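Local coordinates for protein o-succinylbenzoate synthase (Synechococcus elongatus, PDB 2OZT) that converts 2-succinyl-6-hydroxy-2,4-cyclohexadiene-1-carboxylate to 2-succinylbenzoate with the aid of a divalent metal ion, a step of phylloquinone biosynthesis, at residues Glu229-Arg232 / Trp233-Gly237; Leu255-Leu258 / Leu259-Leu263. All coordinates share one frame; numbering follows the deposited sequence.

Contact 1: Glu229-Arg232 / Trp233-Gly237; sequences EVQR and WVDRG
Arg232 sends CG anti to its backbone N (chi1 178°) and bends at chi3, while Arg236, one turn on, has CG anti to its carbonyl carbon (chi1 -81°) and then runs extended; the two chains lie side by side and point the same way. CG of Arg232 covers one face of the Arg236 guanidinium, with Arg232 CD 3.7 Å from Arg236 NH2. The guanidinium planes are turned 56° apart; methylene carbon, not the other charged group, lies against that face, and Arg232 NE stays 4.8 Å from Arg236 NH2. NH1 of Arg236 stands 3.5 Å above the plane of the Trp233 ring, toward its rim, and the guanidinium makes a cation-pi contact with Trp204. Replacing Arg236 by alanine is likely to lose that contact and uncover the Arg232 methylenes and part of the indole face. Beneath them run ordinary helical bonds, such as Val234 N to Val230 O at 2.9 Å. At the C-terminal end of helix 227-235 Gly237 takes a positive phi, which glycine adopts readily, in a Schellman motif, and its N bonds Val234 O at 2.9 Å. Glu229 OE1 bonds Val225 N. In the beta-alpha-beta unit with strands 218-220 and 241-244, compact, apolar Val230, buried, and Val234, partly exposed, pack against Phe242; Val230 also touches Leu258 of helix 252-260, and buried Trp233 packs on Trp204 and Leu208 of helix 204-213.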
ATOM      1  N   GLU A 229     -10.644  -4.283   8.602  1.00 15.62           N
ATOM      2  CA  GLU A 229     -11.141  -2.964   8.211  1.00 15.51           C
ATOM      3  C   GLU A 229     -11.725  -3.033   6.823  1.00 16.29           C
ATOM      4  O   GLU A 229     -12.766  -2.425   6.567  1.00 15.44           O
ATOM      5  CB  GLU A 229     -10.010  -1.938   8.249  1.00 15.31           C
ATOM      6  CG  GLU A 229      -9.612  -1.608   9.682  1.00 17.22           C
ATOM      7  CD  GLU A 229      -8.486  -0.600   9.768  1.00 24.26           C
ATOM      8  OE1 GLU A 229      -7.527  -0.735   9.006  1.00 21.06           O
ATOM      9  OE2 GLU A 229      -8.544   0.327  10.611  1.00 29.25           O
ATOM     10  N   VAL A 230     -11.072  -3.721   5.894  1.00 15.08           N
ATOM     11  CA  VAL A 230     -11.649  -3.893   4.555  1.00 14.86           C
ATOM     12  C   VAL A 230     -13.023  -4.546   4.635  1.00 15.62           C
ATOM     13  O   VAL A 230     -13.989  -4.078   4.017  1.00 14.64           O
ATOM     14  CB  VAL A 230     -10.719  -4.683   3.603  1.00 14.46           C
ATOM     15  CG1 VAL A 230     -11.369  -4.920   2.236  1.00 15.01           C
ATOM     16  CG2 VAL A 230      -9.359  -3.925   3.417  1.00 15.29           C
ATOM     17  N   GLN A 231     -13.101  -5.646   5.395  1.00 15.17           N
ATOM     18  CA  GLN A 231     -14.391  -6.334   5.525  1.00 15.81           C
ATOM     19  C   GLN A 231     -15.455  -5.412   6.124  1.00 15.70           C
ATOM     20  O   GLN A 231     -16.604  -5.435   5.664  1.00 15.32           O
ATOM     21  CB  GLN A 231     -14.232  -7.600   6.370  1.00 17.07           C
ATOM     22  CG  GLN A 231     -15.561  -8.338   6.541  1.00 18.61           C
ATOM     23  CD  GLN A 231     -15.442  -9.597   7.304  1.00 26.42           C
ATOM     24  OE1 GLN A 231     -14.989 -10.612   6.766  1.00 30.80           O
ATOM     25  NE2 GLN A 231     -15.894  -9.578   8.559  1.00 28.53           N
ATOM     26  N   ARG A 232     -15.101  -4.647   7.163  1.00 16.06           N
ATOM     27  CA  ARG A 232     -16.079  -3.689   7.743  1.00 15.53           C
ATOM     28  C   ARG A 232     -16.657  -2.714   6.689  1.00 15.41           C
ATOM     29  O   ARG A 232     -17.880  -2.424   6.645  1.00 16.88           O
ATOM     30  CB  ARG A 232     -15.439  -2.933   8.907  1.00 17.14           C
ATOM     31  CG  ARG A 232     -16.330  -1.889   9.570  1.00 18.40           C
ATOM     32  CD  ARG A 232     -15.630  -1.309  10.825  1.00 20.94           C
ATOM     33  NE  ARG A 232     -15.430  -2.356  11.847  1.00 21.60           N
ATOM     34  CZ  ARG A 232     -14.256  -2.873  12.214  1.00 25.78           C
ATOM     35  NH1 ARG A 232     -13.122  -2.420  11.694  1.00 23.96           N
ATOM     36  NH2 ARG A 232     -14.209  -3.843  13.132  1.00 25.38           N
ATOM     37  N   TRP A 233     -15.792  -2.234   5.793  1.00 14.67           N
ATOM     38  CA  TRP A 233     -16.237  -1.268   4.777  1.00 14.23           C
ATOM     39  C   TRP A 233     -17.039  -1.929   3.661  1.00 15.51           C
ATOM     40  O   TRP A 233     -17.982  -1.356   3.131  1.00 16.05           O
ATOM     41  CB  TRP A 233     -15.032  -0.515   4.253  1.00 14.72           C
ATOM     42  CG  TRP A 233     -14.661   0.626   5.168  1.00 14.47           C
ATOM     43  CD1 TRP A 233     -13.611   0.708   6.044  1.00 15.31           C
ATOM     44  CD2 TRP A 233     -15.392   1.843   5.304  1.00 15.00           C
ATOM     45  NE1 TRP A 233     -13.623   1.932   6.692  1.00 15.47           N
ATOM     46  CE2 TRP A 233     -14.704   2.643   6.241  1.00 14.78           C
ATOM     47  CE3 TRP A 233     -16.543   2.350   4.686  1.00 16.47           C
ATOM     48  CZ2 TRP A 233     -15.137   3.913   6.598  1.00 16.58           C
ATOM     49  CZ3 TRP A 233     -16.965   3.623   5.016  1.00 16.80           C
ATOM     50  CH2 TRP A 233     -16.277   4.391   5.968  1.00 16.85           C
ATOM     51  N   VAL A 234     -16.689  -3.163   3.315  1.00 15.65           N
ATOM     52  CA  VAL A 234     -17.523  -3.906   2.373  1.00 16.20           C
ATOM     53  C   VAL A 234     -18.923  -4.077   2.959  1.00 16.67           C
ATOM     54  O   VAL A 234     -19.918  -3.940   2.250  1.00 16.80           O
ATOM     55  CB  VAL A 234     -16.915  -5.291   2.126  1.00 16.06           C
ATOM     56  CG1 VAL A 234     -17.864  -6.180   1.382  1.00 19.05           C
ATOM     57  CG2 VAL A 234     -15.572  -5.151   1.333  1.00 16.96           C
ATOM     58  N   ASP A 235     -18.978  -4.434   4.233  1.00 17.19           N
ATOM     59  CA  ASP A 235     -20.289  -4.748   4.834  1.00 16.75           C
ATOM     60  C   ASP A 235     -21.092  -3.469   5.037  1.00 18.65           C
ATOM     61  O   ASP A 235     -22.328  -3.535   5.164  1.00 19.33           O
ATOM     62  CB  ASP A 235     -20.128  -5.569   6.132  1.00 17.63           C
ATOM     63  CG  ASP A 235     -19.592  -6.975   5.881  1.00 20.94           C
ATOM     64  OD1 ASP A 235     -19.681  -7.481   4.745  1.00 24.96           O
ATOM     65  OD2 ASP A 235     -19.095  -7.581   6.849  1.00 23.55           O
ATOM     66  N   ARG A 236     -20.410  -2.323   5.089  1.00 17.18           N
ATOM     67  CA  ARG A 236     -21.085  -1.018   5.074  1.00 17.64           C
ATOM     68  C   ARG A 236     -21.571  -0.614   3.685  1.00 17.81           C
ATOM     69  O   ARG A 236     -22.195   0.447   3.527  1.00 19.38           O
ATOM     70  CB  ARG A 236     -20.135   0.081   5.577  1.00 16.92           C
ATOM     71  CG  ARG A 236     -20.043   0.139   7.083  1.00 18.45           C
ATOM     72  CD  ARG A 236     -18.867   1.022   7.555  1.00 18.19           C
ATOM     73  NE  ARG A 236     -18.845   1.088   9.012  1.00 20.84           N
ATOM     74  CZ  ARG A 236     -17.855   1.579   9.740  1.00 21.78           C
ATOM     75  NH1 ARG A 236     -16.755   2.077   9.165  1.00 21.64           N
ATOM     76  NH2 ARG A 236     -17.975   1.589  11.058  1.00 21.60           N
ATOM     77  N   GLY A 237     -21.266  -1.392   2.660  1.00 16.75           N
ATOM     78  CA  GLY A 237     -21.648  -1.019   1.308  1.00 16.18           C
ATOM     79  C   GLY A 237     -20.786   0.060   0.689  1.00 16.62           C
ATOM     80  O   GLY A 237     -21.268   0.852  -0.110  1.00 15.99           O
TER

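Contact 2: Leu255-Leu258 / Leu259-Leu263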
ATOM      1  N   LEU A 255      -7.574 -11.729   1.381  1.00 13.32           N
ATOM      2  CA  LEU A 255      -8.064 -10.824   0.320  1.00 13.66           C
ATOM      3  C   LEU A 255      -8.775 -11.677  -0.720  1.00 13.91           C
ATOM      4  O   LEU A 255      -9.845 -11.354  -1.167  1.00 14.17           O
ATOM      5  CB  LEU A 255      -6.866 -10.095  -0.295  1.00 13.37           C
ATOM      6  CG  LEU A 255      -7.356  -9.042  -1.294  1.00 13.65           C
ATOM      7  CD1 LEU A 255      -8.143  -7.881  -0.646  1.00 16.47           C
ATOM      8  CD2 LEU A 255      -6.177  -8.486  -2.038  1.00 14.48           C
ATOM      9  N   SER A 256      -8.206 -12.816  -1.069  1.00 13.65           N
ATOM     10  CA  SER A 256      -8.869 -13.663  -2.060  1.00 13.65           C
ATOM     11  C   SER A 256     -10.253 -14.112  -1.594  1.00 14.93           C
ATOM     12  O   SER A 256     -11.180 -14.212  -2.405  1.00 15.49           O
ATOM     13  CB  SER A 256      -8.013 -14.906  -2.322  1.00 13.84           C
ATOM     14  OG  SER A 256      -6.784 -14.529  -2.909  1.00 15.61           O
ATOM     15  N   LEU A 257     -10.361 -14.458  -0.305  1.00 14.69           N
ATOM     16  CA  LEU A 257     -11.666 -14.798   0.263  1.00 16.00           C
ATOM     17  C   LEU A 257     -12.658 -13.644   0.148  1.00 16.61           C
ATOM     18  O   LEU A 257     -13.814 -13.863  -0.266  1.00 17.11           O
ATOM     19  CB  LEU A 257     -11.491 -15.248   1.718  1.00 16.61           C
ATOM     20  CG  LEU A 257     -12.787 -15.716   2.382  1.00 20.84           C
ATOM     21  CD1 LEU A 257     -13.325 -16.915   1.600  1.00 24.94           C
ATOM     22  CD2 LEU A 257     -12.387 -16.138   3.784  1.00 23.46           C
ATOM     23  N   LEU A 258     -12.230 -12.428   0.494  1.00 15.16           N
ATOM     24  CA  LEU A 258     -13.090 -11.260   0.352  1.00 15.03           C
ATOM     25  C   LEU A 258     -13.539 -11.073  -1.085  1.00 15.75           C
ATOM     26  O   LEU A 258     -14.695 -10.735  -1.339  1.00 16.29           O
ATOM     27  CB  LEU A 258     -12.377  -9.994   0.863  1.00 16.45           C
ATOM     28  CG  LEU A 258     -12.357  -9.771   2.368  1.00 17.89           C
ATOM     29  CD1 LEU A 258     -11.301  -8.767   2.779  1.00 16.12           C
ATOM     30  CD2 LEU A 258     -13.756  -9.324   2.828  1.00 22.10           C
ATOM     31  N   LEU A 259     -12.630 -11.282  -2.032  1.00 15.13           N
ATOM     32  CA  LEU A 259     -12.942 -11.147  -3.462  1.00 15.54           C
ATOM     33  C   LEU A 259     -13.944 -12.194  -3.943  1.00 17.60           C
ATOM     34  O   LEU A 259     -14.754 -11.906  -4.823  1.00 18.01           O
ATOM     35  CB  LEU A 259     -11.666 -11.210  -4.304  1.00 15.08           C
ATOM     36  CG  LEU A 259     -10.725 -10.025  -4.104  1.00 16.10           C
ATOM     37  CD1 LEU A 259      -9.327 -10.294  -4.651  1.00 17.24           C
ATOM     38  CD2 LEU A 259     -11.345  -8.783  -4.809  1.00 17.36           C
ATOM     39  N   ARG A 260     -13.830 -13.417  -3.426  1.00 20.30           N
ATOM     40  CA  ARG A 260     -14.802 -14.479  -3.752  1.00 24.01           C
ATOM     41  C   ARG A 260     -16.170 -14.103  -3.222  1.00 24.83           C
ATOM     42  O   ARG A 260     -17.203 -14.487  -3.819  1.00 26.04           O
ATOM     43  CB  ARG A 260     -14.335 -15.816  -3.197  1.00 24.54           C
ATOM     44  CG  ARG A 260     -13.168 -16.379  -3.964  1.00 28.70           C
ATOM     45  CD  ARG A 260     -12.868 -17.841  -3.657  1.00 34.22           C
ATOM     46  NE  ARG A 260     -11.573 -18.140  -4.262  1.00 41.46           N
ATOM     47  CZ  ARG A 260     -10.416 -18.117  -3.607  1.00 41.82           C
ATOM     48  NH1 ARG A 260     -10.382 -17.862  -2.297  1.00 45.40           N
ATOM     49  NH2 ARG A 260      -9.296 -18.376  -4.258  1.00 44.42           N
ATOM     50  N   ARG A 261     -16.182 -13.378  -2.104  1.00 25.02           N
ATOM     51  CA  ARG A 261     -17.376 -12.760  -1.534  1.00 26.73           C
ATOM     52  C   ARG A 261     -17.598 -11.335  -2.144  1.00 27.26           C
ATOM     53  O   ARG A 261     -17.476 -11.157  -3.359  1.00 28.32           O
ATOM     54  CB  ARG A 261     -17.292 -12.797   0.014  1.00 26.43           C
ATOM     55  CG  ARG A 261     -17.039 -14.219   0.569  1.00 26.88           C
ATOM     56  CD  ARG A 261     -16.755 -14.230   2.073  1.00 28.03           C
ATOM     57  NE  ARG A 261     -16.675 -15.594   2.620  1.00 32.02           N
ATOM     58  CZ  ARG A 261     -16.180 -15.896   3.825  1.00 32.36           C
ATOM     59  NH1 ARG A 261     -15.678 -14.950   4.626  1.00 32.42           N
ATOM     60  NH2 ARG A 261     -16.161 -17.162   4.228  1.00 34.65           N
ATOM     61  N   GLY A 262     -17.893 -10.321  -1.325  1.00 26.44           N
ATOM     62  CA  GLY A 262     -18.429  -9.042  -1.833  1.00 25.06           C
ATOM     63  C   GLY A 262     -17.469  -7.970  -2.341  1.00 25.10           C
ATOM     64  O   GLY A 262     -17.895  -6.921  -2.835  1.00 26.49           O
ATOM     65  N   LEU A 263     -16.165  -8.208  -2.246  1.00 21.85           N
ATOM     66  CA  LEU A 263     -15.220  -7.184  -2.662  1.00 20.50           C
ATOM     67  C   LEU A 263     -15.000  -7.252  -4.161  1.00 19.11           C
ATOM     68  O   LEU A 263     -14.796  -8.322  -4.721  1.00 19.87           O
ATOM     69  CB  LEU A 263     -13.916  -7.402  -1.894  1.00 19.87           C
ATOM     70  CG  LEU A 263     -12.804  -6.393  -2.079  1.00 18.23           C
ATOM     71  CD1 LEU A 263     -13.178  -5.000  -1.508  1.00 18.34           C
ATOM     72  CD2 LEU A 263     -11.573  -6.913  -1.374  1.00 18.85           C
TER
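Helical backbone bonds join Leu255-Leu258 to Leu259-Leu263 until Arg261 leaves helical phi/psi, after which Leu263 N reaches back to Leu258 O at 3.1 Å. This is the C-terminal end of helix 252-260 in the TIM-barrel-like domain of the enolase superfamily, where the chain turns off toward strand 268-270. The last bond is straight at the hydrogen (165°), yet its donor stands above the Leu258 carbonyl plane, 41° out of it, because the chain has already swung off the helix axis. Gly262, with no side chain, lies in this turn. The bond also places Leu263 to fold its side chain back over the helix: Leu263 CD2 lies 3.6 Å from Leu255 CD1 and 3.9 Å from Leu258 CB. The branched ends of Leu255 and Leu263 pack on Phe270 and Leu268 of strand 268-270, and Leu258 on Val230 of helix 227-235; leucine gives each a broad apolar surface. Leu259 adds to this apolar side by bringing CD1 to 4.1 Å from Leu255 CG, and its first torsion (chi1 -67°) sets CG over the Leu255 carbonyl oxygen. Trp290 of helix 277-290 covers Leu255 and Leu259, and partly exposed Ser256 uses its short hydroxyl OG to accept a hydrogen bond from the indole NE1.

The outward side is built differently. Arg260 runs extended back along the helix, so that Ser256 O lies over one face of its guanidinium, with Arg260 NH1 3.8 Å from Ser256 CB. Arg261 crosses exposed Leu257, an apolar residue that gains cover from the flat guanidinium of a long, charged side chain: Leu257 CG sits over the centre of that group, 3.6 Å above its plane, and Leu257 CD2 lies 3.6 Å from Arg261 NH1.

How the contacts relate
Both contacts are the closing turns of neighbouring helices in one barrel domain, 227-235 and 252-260, with strand 241-244 and helix 246-249 between them in sequence. They meet directly: Val234 CG2 lies 3.7 Å from Leu263 CD1, and Val230 CG1 lies 3.9 Å from Leu258 CD1. These direct contacts are carbon on carbon, chiefly valine and leucine, whereas the surface sides carry arginines. The chemistry differs there: contact 1 lays Arg236 along Arg232 beside a buried tryptophan, while contact 2 lays Arg261 over Leu257 and Arg260 over Ser256. Their exits differ as well, by a positive-phi glycine in contact 1 and by Leu263, which returns to the core, in contact 2.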